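Extracellular ligand-binding receptor (Desulfohalobium retbaense DSM 5692, PDB 5ERE) probably senses small molecules outside the cell, carrying a leucine-binding-protein-like module that holds 2-oxo-4-methylpentanoic acid and a Cache-type sensor domain that holds cytosine. Local coordinates at residues 378-383 with 429-434; 409-414 with 435-440; 363-368 with 394-399. All coordinates share one frame; numbering follows the deposited sequence.

Contact 1 of 3, residues 378-383 with 429-434; sequences AYNCVT and MVEGFV. With CYT (6-aminopyrimidin-2(1H)-one), chain C.
The ring of Phe433 meets that of Tyr379 edge-to-face: its CE2 sits 3.6 Å above the middle of the Tyr379 ring plane, and the two planes stand at 73°. Tyr379 reaches this place because its CG lies anti to the backbone N (chi1 -180°), which swings the ring out toward the turn at 429-432. Along the same ring, Tyr379 CE2 packs obliquely on Glu431 CG at 3.7 Å. A water joins the far end of the ring to the turn, 2.6 Å from Tyr379 OH and donating to Glu431 O.

The Glu431 carboxylate faces the bound cytosine with both oxygens, OE1 taking N3 of the base at 2.7 Å and OE2 taking its N4 at 2.8 Å. OE2 has a second donor, Asn380 ND2 at 3.1 Å, which comes to its anti side, 27° out of the carboxylate plane, while OE2 lies in the plane of the Asn380 amide. Asn380, itself a pocket residue with OD1 beside N4 of the base, probably helps fix the rotation of the carboxylate. The turn, a type I beta turn from Met429 to Gly432, also offers Val430 N to O2 of the base at 3.0 Å.

Strand 378-385, with a classic bulge at Tyr379 and Asn380 opposite Leu456, runs between strands 390-394 and 449-457; helix 362-374 packs on Cys381, and Tyr398 stacks on Tyr379.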
loop_
_atom_site.group_PDB
_atom_site.type_symbol
_atom_site.label_atom_id
_atom_site.label_comp_id
_atom_site.label_asym_id
_atom_site.label_seq_id
_atom_site.Cartn_x
_atom_site.Cartn_y
_atom_site.Cartn_z
ATOM N N ALA A 378 -18.419 -15.559 3.856
ATOM C CA ALA A 378 -19.609 -16.265 3.373
ATOM C C ALA A 378 -20.645 -15.323 2.787
ATOM O O ALA A 378 -20.844 -14.215 3.248
ATOM C CB ALA A 378 -20.245 -17.078 4.499
ATOM N N TYR A 379 -21.314 -15.830 1.771
ATOM C CA TYR A 379 -22.499 -15.244 1.228
ATOM C C TYR A 379 -23.706 -15.919 1.877
ATOM O O TYR A 379 -24.642 -15.253 2.287
ATOM C CB TYR A 379 -22.514 -15.431 -0.281
ATOM C CG TYR A 379 -23.719 -14.836 -0.935
ATOM C CD1 TYR A 379 -23.755 -13.491 -1.246
ATOM C CD2 TYR A 379 -24.821 -15.611 -1.236
ATOM C CE1 TYR A 379 -24.839 -12.933 -1.877
ATOM C CE2 TYR A 379 -25.931 -15.052 -1.866
ATOM C CZ TYR A 379 -25.920 -13.715 -2.189
ATOM O OH TYR A 379 -27.007 -13.156 -2.799
ATOM N N ASN A 380 -23.683 -17.254 1.946
ATOM C CA ASN A 380 -24.626 -17.964 2.805
ATOM C C ASN A 380 -24.180 -19.384 3.118
ATOM O O ASN A 380 -23.128 -19.838 2.664
ATOM C CB ASN A 380 -26.047 -17.968 2.211
ATOM C CG ASN A 380 -26.181 -18.753 0.906
ATOM O OD1 ASN A 380 -25.424 -19.656 0.613
ATOM N ND2 ASN A 380 -27.206 -18.420 0.143
ATOM N N CYS A 381 -25.002 -20.071 3.898
ATOM C CA CYS A 381 -24.763 -21.440 4.315
ATOM C C CYS A 381 -26.015 -22.264 4.109
ATOM O O CYS A 381 -27.129 -21.823 4.418
ATOM C CB CYS A 381 -24.326 -21.509 5.797
ATOM S SG CYS A 381 -22.894 -20.509 6.246
ATOM N N VAL A 382 -25.836 -23.466 3.585
ATOM C CA VAL A 382 -26.953 -24.355 3.352
ATOM C C VAL A 382 -26.679 -25.761 3.824
ATOM O O VAL A 382 -25.516 -26.181 4.023
ATOM C CB VAL A 382 -27.336 -24.419 1.872
ATOM C CG1 VAL A 382 -27.693 -23.051 1.341
ATOM C CG2 VAL A 382 -26.204 -25.041 1.043
ATOM N N THR A 383 -27.764 -26.500 3.994
ATOM C CA THR A 383 -27.689 -27.940 4.076
ATOM C C THR A 383 -28.355 -28.477 2.835
ATOM O O THR A 383 -29.241 -27.832 2.273
ATOM C CB THR A 383 -28.350 -28.506 5.344
ATOM O OG1 THR A 383 -29.702 -28.047 5.442
ATOM C CG2 THR A 383 -27.553 -28.081 6.552
HETATM N N MSE A 429 -23.715 -20.345 -9.220
HETATM C CA MSE A 429 -24.507 -20.832 -8.103
HETATM C C MSE A 429 -25.988 -20.415 -8.293
HETATM O O MSE A 429 -26.252 -19.446 -8.999
HETATM C CB MSE A 429 -23.936 -20.268 -6.807
HETATM C CG MSE A 429 -22.472 -20.607 -6.575
HETATM SE SE MSE A 429 -22.255 -22.518 -6.186
HETATM C CE MSE A 429 -20.281 -22.599 -6.177
ATOM N N VAL A 430 -26.935 -21.120 -7.659
ATOM C CA VAL A 430 -28.367 -20.749 -7.771
ATOM C C VAL A 430 -28.624 -19.346 -7.259
ATOM O O VAL A 430 -29.621 -18.711 -7.633
ATOM C CB VAL A 430 -29.315 -21.719 -7.004
ATOM C CG1 VAL A 430 -29.326 -23.084 -7.644
ATOM C CG2 VAL A 430 -28.959 -21.815 -5.528
ATOM N N GLU A 431 -27.723 -18.871 -6.394
ATOM C CA GLU A 431 -27.819 -17.534 -5.826
ATOM C C GLU A 431 -27.607 -16.413 -6.846
ATOM O O GLU A 431 -27.888 -15.258 -6.540
ATOM C CB GLU A 431 -26.812 -17.385 -4.679
ATOM C CG GLU A 431 -27.201 -18.142 -3.428
ATOM C CD GLU A 431 -26.875 -19.619 -3.416
ATOM O OE1 GLU A 431 -26.301 -20.187 -4.398
ATOM O OE2 GLU A 431 -27.213 -20.231 -2.385
ATOM N N GLY A 432 -27.102 -16.761 -8.038
ATOM C CA GLY A 432 -26.983 -15.829 -9.149
ATOM C C GLY A 432 -25.602 -15.295 -9.501
ATOM O O GLY A 432 -25.496 -14.270 -10.170
ATOM N N PHE A 433 -24.538 -15.956 -9.050
ATOM C CA PHE A 433 -23.195 -15.494 -9.388
ATOM C C PHE A 433 -22.208 -16.662 -9.444
ATOM O O PHE A 433 -22.496 -17.765 -8.962
ATOM C CB PHE A 433 -22.739 -14.409 -8.396
ATOM C CG PHE A 433 -22.578 -14.896 -6.957
ATOM C CD1 PHE A 433 -21.373 -15.486 -6.535
ATOM C CD2 PHE A 433 -23.617 -14.791 -6.048
ATOM C CE1 PHE A 433 -21.208 -15.936 -5.221
ATOM C CE2 PHE A 433 -23.458 -15.247 -4.719
ATOM C CZ PHE A 433 -22.256 -15.822 -4.317
ATOM N N VAL A 434 -21.063 -16.418 -10.063
ATOM C CA VAL A 434 -19.992 -17.415 -10.138
ATOM C C VAL A 434 -19.259 -17.397 -8.794
ATOM O O VAL A 434 -18.646 -16.386 -8.427
ATOM C CB VAL A 434 -19.033 -17.113 -11.277
ATOM C CG1 VAL A 434 -17.935 -18.127 -11.380
ATOM C CG2 VAL A 434 -19.805 -17.076 -12.592
HETATM N N3 CYT C . -25.499 -22.683 -3.735
HETATM C C4 CYT C . -25.095 -23.011 -2.509
HETATM N N1 CYT C . -24.486 -24.662 -4.588
HETATM C C2 CYT C . -25.214 -23.484 -4.802
HETATM O O2 CYT C . -25.553 -23.175 -5.966
HETATM N N4 CYT C . -25.426 -22.171 -1.488
HETATM C C5 CYT C . -24.347 -24.215 -2.265
HETATM C C6 CYT C . -24.068 -25.002 -3.318
HETATM O O HOH W 1 -28.733 -14.208 -4.455
#

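Contact 2 of 3, residues 409-414 with 435-440; sequences QEQIIR and GIDLEH. With CYT (6-aminopyrimidin-2(1H)-one), chain C.
Gln411 and Asp437 make the one hydrogen bond across this contact, from helix 410-418 to strand 434-443. Gln411 NE2 donates to Asp437 OD2 at 3.0 Å and 165°, using the anti lone pair of that oxygen, and the amide and carboxylate planes stand nearly perpendicular. The same NE2 also donates to Gln409 OE1 at 2.9 Å, so one amide nitrogen links strand and helix start. The chain of Gln411 bends at chi2 (-76°), which folds its amide back toward both acceptors. An alanine in place of Gln411 is likely to leave Gln409 OE1 and Asp437 OD2 without this shared donor and the Gln409 amide freer to turn.

Among the acids, Asp437 OD2 and Glu439 OE2 are only 2.5 Å apart, so one of the two probably holds a proton. Their other oxygens are held from strand 449-457, Asp437 OD1 by Ser454 and Glu439 OE1 by Ser452.

The van der Waals part is Ile412, whose CD1 methyl lies 3.3 Å from Glu439 OE2, hydrocarbon against a carboxylate oxygen.

Toward the ligand, Gln409 NE2 donates to cytosine O2 at 2.9 Å in an almost straight bond, while its OE1 lies 2.7 Å from N1 of the base. Asp437 OD2 is near C6 of the ring.

Gln409 occupies the N-cap position of the helix, and its side chain extends from there to the base. The helix start and strand 434-443, a member of the antiparallel sheet, together line one side of the cytosine pocket, consistent with the ligand-binding core of a Cache-type sensor domain.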
loop_
_atom_site.group_PDB
_atom_site.type_symbol
_atom_site.label_atom_id
_atom_site.label_comp_id
_atom_site.label_asym_id
_atom_site.label_seq_id
_atom_site.Cartn_x
_atom_site.Cartn_y
_atom_site.Cartn_z
ATOM N N GLN A 409 -24.160 -30.208 -9.803
ATOM C CA GLN A 409 -22.985 -29.363 -9.613
ATOM C C GLN A 409 -21.748 -30.261 -9.385
ATOM O O GLN A 409 -21.800 -31.257 -8.660
ATOM C CB GLN A 409 -23.201 -28.371 -8.458
ATOM C CG GLN A 409 -24.266 -27.312 -8.788
ATOM C CD GLN A 409 -24.408 -26.195 -7.740
ATOM O OE1 GLN A 409 -23.704 -26.154 -6.724
ATOM N NE2 GLN A 409 -25.350 -25.301 -7.983
ATOM N N GLU A 410 -20.648 -29.908 -10.019
ATOM C CA GLU A 410 -19.497 -30.831 -10.077
ATOM C C GLU A 410 -19.005 -31.240 -8.662
ATOM O O GLU A 410 -18.719 -32.413 -8.420
ATOM C CB GLU A 410 -18.367 -30.208 -10.915
ATOM C CG GLU A 410 -17.630 -29.001 -10.318
ATOM C CD GLU A 410 -16.543 -29.414 -9.326
ATOM O OE1 GLU A 410 -16.184 -28.588 -8.458
ATOM O OE2 GLU A 410 -16.059 -30.570 -9.406
ATOM N N GLN A 411 -18.956 -30.293 -7.722
ATOM C CA GLN A 411 -18.503 -30.599 -6.348
ATOM C C GLN A 411 -19.475 -31.493 -5.595
ATOM O O GLN A 411 -19.064 -32.267 -4.724
ATOM C CB GLN A 411 -18.258 -29.313 -5.546
ATOM C CG GLN A 411 -19.486 -28.646 -4.874
ATOM C CD GLN A 411 -20.357 -27.902 -5.878
ATOM O OE1 GLN A 411 -20.200 -28.063 -7.079
ATOM N NE2 GLN A 411 -21.229 -27.028 -5.381
ATOM N N ILE A 412 -20.759 -31.385 -5.929
ATOM C CA ILE A 412 -21.813 -32.127 -5.252
ATOM C C ILE A 412 -21.755 -33.595 -5.693
ATOM O O ILE A 412 -21.945 -34.518 -4.906
ATOM C CB ILE A 412 -23.230 -31.536 -5.559
ATOM C CG1 ILE A 412 -23.396 -30.135 -4.968
ATOM C CG2 ILE A 412 -24.339 -32.474 -5.088
ATOM C CD1 ILE A 412 -23.368 -30.071 -3.473
ATOM N N ILE A 413 -21.516 -33.801 -6.974
ATOM C CA ILE A 413 -21.270 -35.132 -7.488
ATOM C C ILE A 413 -20.111 -35.787 -6.753
ATOM O O ILE A 413 -20.207 -36.934 -6.293
ATOM C CB ILE A 413 -20.992 -35.055 -9.010
ATOM C CG1 ILE A 413 -22.261 -34.570 -9.729
ATOM C CG2 ILE A 413 -20.575 -36.400 -9.557
ATOM C CD1 ILE A 413 -22.073 -34.216 -11.249
ATOM N N ARG A 414 -19.020 -35.049 -6.611
ATOM C CA ARG A 414 -17.824 -35.610 -6.005
ATOM C C ARG A 414 -18.058 -35.960 -4.548
ATOM O O ARG A 414 -17.610 -36.994 -4.070
ATOM C CB ARG A 414 -16.668 -34.638 -6.143
ATOM C CG ARG A 414 -16.201 -34.527 -7.591
ATOM C CD ARG A 414 -14.914 -33.767 -7.726
ATOM N NE ARG A 414 -15.049 -32.318 -7.535
ATOM C CZ ARG A 414 -14.531 -31.627 -6.518
ATOM N NH1 ARG A 414 -13.824 -32.223 -5.565
ATOM N NH2 ARG A 414 -14.705 -30.321 -6.462
ATOM N N GLY A 435 -19.352 -18.490 -8.054
ATOM C CA GLY A 435 -18.735 -18.532 -6.743
ATOM C C GLY A 435 -18.049 -19.852 -6.459
ATOM O O GLY A 435 -17.934 -20.717 -7.325
ATOM N N ILE A 436 -17.623 -19.993 -5.211
ATOM C CA ILE A 436 -16.886 -21.171 -4.718
ATOM C C ILE A 436 -17.523 -21.668 -3.407
ATOM O O ILE A 436 -17.757 -20.868 -2.501
ATOM C CB ILE A 436 -15.388 -20.852 -4.482
ATOM C CG1 ILE A 436 -14.701 -20.555 -5.817
ATOM C CG2 ILE A 436 -14.677 -22.033 -3.785
ATOM C CD1 ILE A 436 -13.352 -19.881 -5.665
ATOM N N ASP A 437 -17.870 -22.962 -3.414
ATOM C CA ASP A 437 -18.590 -23.703 -2.377
ATOM C C ASP A 437 -17.659 -24.664 -1.623
ATOM O O ASP A 437 -16.956 -25.460 -2.253
ATOM C CB ASP A 437 -19.735 -24.497 -3.051
ATOM C CG ASP A 437 -20.623 -25.255 -2.047
ATOM O OD1 ASP A 437 -20.693 -24.867 -0.873
ATOM O OD2 ASP A 437 -21.270 -26.245 -2.450
ATOM N N LEU A 438 -17.630 -24.590 -0.294
ATOM C CA LEU A 438 -16.923 -25.580 0.521
ATOM C C LEU A 438 -17.945 -26.430 1.246
ATOM O O LEU A 438 -18.778 -25.890 1.996
ATOM C CB LEU A 438 -15.976 -24.889 1.515
ATOM C CG LEU A 438 -15.258 -25.738 2.573
ATOM C CD1 LEU A 438 -14.470 -26.857 1.989
ATOM C CD2 LEU A 438 -14.342 -24.832 3.366
ATOM N N GLU A 439 -17.914 -27.742 1.009
ATOM C CA GLU A 439 -18.891 -28.657 1.626
ATOM C C GLU A 439 -18.273 -29.792 2.411
ATOM O O GLU A 439 -17.260 -30.369 2.012
ATOM C CB GLU A 439 -19.809 -29.270 0.578
ATOM C CG GLU A 439 -20.558 -28.258 -0.294
ATOM C CD GLU A 439 -22.081 -28.495 -0.390
ATOM O OE1 GLU A 439 -22.639 -29.344 0.349
ATOM O OE2 GLU A 439 -22.736 -27.797 -1.205
ATOM N N HIS A 440 -18.889 -30.112 3.539
ATOM C CA HIS A 440 -18.542 -31.323 4.275
ATOM C C HIS A 440 -19.749 -32.244 4.319
ATOM O O HIS A 440 -20.887 -31.781 4.472
ATOM C CB HIS A 440 -18.065 -31.006 5.693
ATOM C CG HIS A 440 -16.662 -30.497 5.760
ATOM N ND1 HIS A 440 -15.662 -31.168 6.431
ATOM C CD2 HIS A 440 -16.084 -29.396 5.229
ATOM C CE1 HIS A 440 -14.534 -30.483 6.330
ATOM N NE2 HIS A 440 -14.764 -29.408 5.602
HETATM N N3 CYT C . -25.499 -22.683 -3.735
HETATM C C4 CYT C . -25.095 -23.011 -2.509
HETATM N N1 CYT C . -24.486 -24.662 -4.588
HETATM C C2 CYT C . -25.214 -23.484 -4.802
HETATM O O2 CYT C . -25.553 -23.175 -5.966
HETATM N N4 CYT C . -25.426 -22.171 -1.488
HETATM C C5 CYT C . -24.347 -24.215 -2.265
HETATM C C6 CYT C . -24.068 -25.002 -3.318
#

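Contact 3 of 3, residues 363-368 with 394-399; sequences RASAIL and APKQYS
Lys396 reaches across to Ser365 with the end of a folded chain: bends at chi2 and chi4, both near -59°, turn its ammonium group back toward helix 362-374, although its CB sets off in a different direction. NZ ends 2.9 Å from Ser365 OG, a weak hydrogen bond, and lies 3.3 Å from Ser365 CB. The serine holds its hydroxyl anti to its own carbonyl carbon and beside its backbone N (chi1 -74°), where OG is hydrogen-bonded to Asn392 ND2, its stronger partner, and to Gly361 O. The ammonium group has a stronger partner in Val393 O, so the lysine spans helix and strand end at once.

Both segments belong to the Cache-family sensor domain, in which a long helix and shorter helices pack against an antiparallel sheet. Here helix 362-374 packs over strands 378-385 and 390-394, and residues 394-399 lead out of the latter strand through a cis peptide before Pro395 into a 3-10 turn.

The apolar half of the contact rests on Leu368 and Ala394. The methyl of Ala394 points at the helix and touches Leu368 CB at 3.7 Å, and the Leu368 carbonyl carbon is equally near. With its chain extended at chi2 (-178°), the leucine turns its branches away from that methyl and toward strand 378-385, where the side chain packs on Cys381 and Thr383; CD1 comes to 4.1 Å from Ala394 N.

Beyond the lysine, Ser399 OG and Ser399 N both bond to Lys396 O, the hydroxyl at 2.6 Å in the carbonyl plane.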
loop_
_atom_site.group_PDB
_atom_site.type_symbol
_atom_site.label_atom_id
_atom_site.label_comp_id
_atom_site.label_asym_id
_atom_site.label_seq_id
_atom_site.Cartn_x
_atom_site.Cartn_y
_atom_site.Cartn_z
ATOM N N ARG A 363 -33.346 -26.564 14.969
ATOM C CA ARG A 363 -32.016 -26.918 15.476
ATOM C C ARG A 363 -30.952 -26.859 14.349
ATOM O O ARG A 363 -29.825 -26.390 14.551
ATOM C CB ARG A 363 -32.026 -28.314 16.107
ATOM C CG ARG A 363 -33.027 -28.505 17.258
ATOM C CD ARG A 363 -32.655 -29.720 18.110
ATOM N NE ARG A 363 -32.594 -30.946 17.313
ATOM C CZ ARG A 363 -33.656 -31.676 16.966
ATOM N NH1 ARG A 363 -34.879 -31.311 17.353
ATOM N NH2 ARG A 363 -33.498 -32.771 16.230
ATOM N N ALA A 364 -31.312 -27.331 13.165
ATOM C CA ALA A 364 -30.389 -27.263 12.031
ATOM C C ALA A 364 -30.142 -25.797 11.655
ATOM O O ALA A 364 -29.003 -25.374 11.474
ATOM C CB ALA A 364 -30.930 -28.041 10.847
ATOM N N SER A 365 -31.220 -25.025 11.569
ATOM C CA SER A 365 -31.136 -23.614 11.244
ATOM C C SER A 365 -30.198 -22.844 12.154
ATOM O O SER A 365 -29.508 -21.938 11.689
ATOM C CB SER A 365 -32.527 -22.990 11.294
ATOM O OG SER A 365 -33.273 -23.399 10.158
ATOM N N ALA A 366 -30.170 -23.205 13.442
ATOM C CA ALA A 366 -29.324 -22.537 14.431
ATOM C C ALA A 366 -27.839 -22.798 14.195
ATOM O O ALA A 366 -26.985 -21.932 14.408
ATOM C CB ALA A 366 -29.712 -23.005 15.860
ATOM N N ILE A 367 -27.534 -24.029 13.814
ATOM C CA ILE A 367 -26.181 -24.399 13.425
ATOM C C ILE A 367 -25.790 -23.535 12.223
ATOM O O ILE A 367 -24.727 -22.907 12.219
ATOM C CB ILE A 367 -26.117 -25.904 13.151
ATOM C CG1 ILE A 367 -26.295 -26.635 14.501
ATOM C CG2 ILE A 367 -24.812 -26.307 12.477
ATOM C CD1 ILE A 367 -26.623 -28.125 14.397
ATOM N N LEU A 368 -26.689 -23.434 11.253
ATOM C CA LEU A 368 -26.440 -22.649 10.045
ATOM C C LEU A 368 -26.247 -21.170 10.351
ATOM O O LEU A 368 -25.325 -20.544 9.828
ATOM C CB LEU A 368 -27.580 -22.835 9.030
ATOM C CG LEU A 368 -27.602 -24.168 8.241
ATOM C CD1 LEU A 368 -28.746 -24.177 7.251
ATOM C CD2 LEU A 368 -26.269 -24.471 7.509
ATOM N N ALA A 394 -29.094 -20.328 5.831
ATOM C CA ALA A 394 -28.960 -19.094 6.558
ATOM C C ALA A 394 -28.009 -18.178 5.802
ATOM O O ALA A 394 -27.007 -18.643 5.283
ATOM C CB ALA A 394 -28.440 -19.344 7.984
ATOM N N PRO A 395 -28.289 -16.868 5.756
ATOM C CA PRO A 395 -29.448 -16.114 6.260
ATOM C C PRO A 395 -30.745 -16.534 5.644
ATOM O O PRO A 395 -30.769 -16.954 4.484
ATOM C CB PRO A 395 -29.124 -14.685 5.863
ATOM C CG PRO A 395 -27.674 -14.653 5.833
ATOM C CD PRO A 395 -27.299 -15.950 5.194
ATOM N N LYS A 396 -31.830 -16.381 6.396
ATOM C CA LYS A 396 -33.121 -16.832 5.917
ATOM C C LYS A 396 -33.634 -15.973 4.766
ATOM O O LYS A 396 -34.547 -16.385 4.062
ATOM C CB LYS A 396 -34.140 -16.875 7.081
ATOM C CG LYS A 396 -33.993 -18.139 7.978
ATOM C CD LYS A 396 -34.171 -19.450 7.162
ATOM C CE LYS A 396 -34.077 -20.754 7.982
ATOM N NZ LYS A 396 -32.793 -20.944 8.696
ATOM N N GLN A 397 -33.062 -14.797 4.533
ATOM C CA GLN A 397 -33.491 -14.013 3.357
ATOM C C GLN A 397 -33.228 -14.711 1.999
ATOM O O GLN A 397 -33.766 -14.309 0.954
ATOM C CB GLN A 397 -32.823 -12.641 3.356
ATOM C CG GLN A 397 -31.328 -12.627 3.083
ATOM C CD GLN A 397 -30.886 -11.396 2.284
ATOM O OE1 GLN A 397 -30.101 -10.573 2.765
ATOM N NE2 GLN A 397 -31.387 -11.273 1.064
ATOM N N TYR A 398 -32.412 -15.760 2.001
ATOM C CA TYR A 398 -32.173 -16.519 0.772
ATOM C C TYR A 398 -33.023 -17.781 0.725
ATOM O O TYR A 398 -32.709 -18.705 0.014
ATOM C CB TYR A 398 -30.692 -16.875 0.642
ATOM C CG TYR A 398 -29.816 -15.654 0.644
ATOM C CD1 TYR A 398 -29.954 -14.656 -0.327
ATOM C CD2 TYR A 398 -28.864 -15.478 1.621
ATOM C CE1 TYR A 398 -29.152 -13.534 -0.309
ATOM C CE2 TYR A 398 -28.072 -14.354 1.655
ATOM C CZ TYR A 398 -28.193 -13.397 0.692
ATOM O OH TYR A 398 -27.363 -12.299 0.790
ATOM N N SER A 399 -34.112 -17.795 1.480
ATOM C CA SER A 399 -35.026 -18.937 1.559
ATOM C C SER A 399 -35.530 -19.461 0.237
ATOM O O SER A 399 -35.931 -20.617 0.134
ATOM C CB SER A 399 -36.249 -18.546 2.433
ATOM O OG SER A 399 -35.891 -18.646 3.798
#

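Contacts 1 and 2 share the bound cytosine: the 429-434 turn grips one edge of the base and Gln409 another, with the side chains of Glu431 and Gln409 about 6 Å apart. Their centres are 11 Å apart, and they touch directly, CE of Met429 (a selenomethionine) lying 3.2 Å from Gly435 O. Contact 3 stands a layer farther out. The side chain of Leu368 is about 9 Å from the bound CYT. Contact 3 nevertheless joins contact 1 through Cys381 N and Ala394 O, 2.8 Å apart and probably hydrogen-bonded. Contact 1 thus touches both of the others, while contacts 2 and 3 stay about 9 Å apart at their nearest atoms.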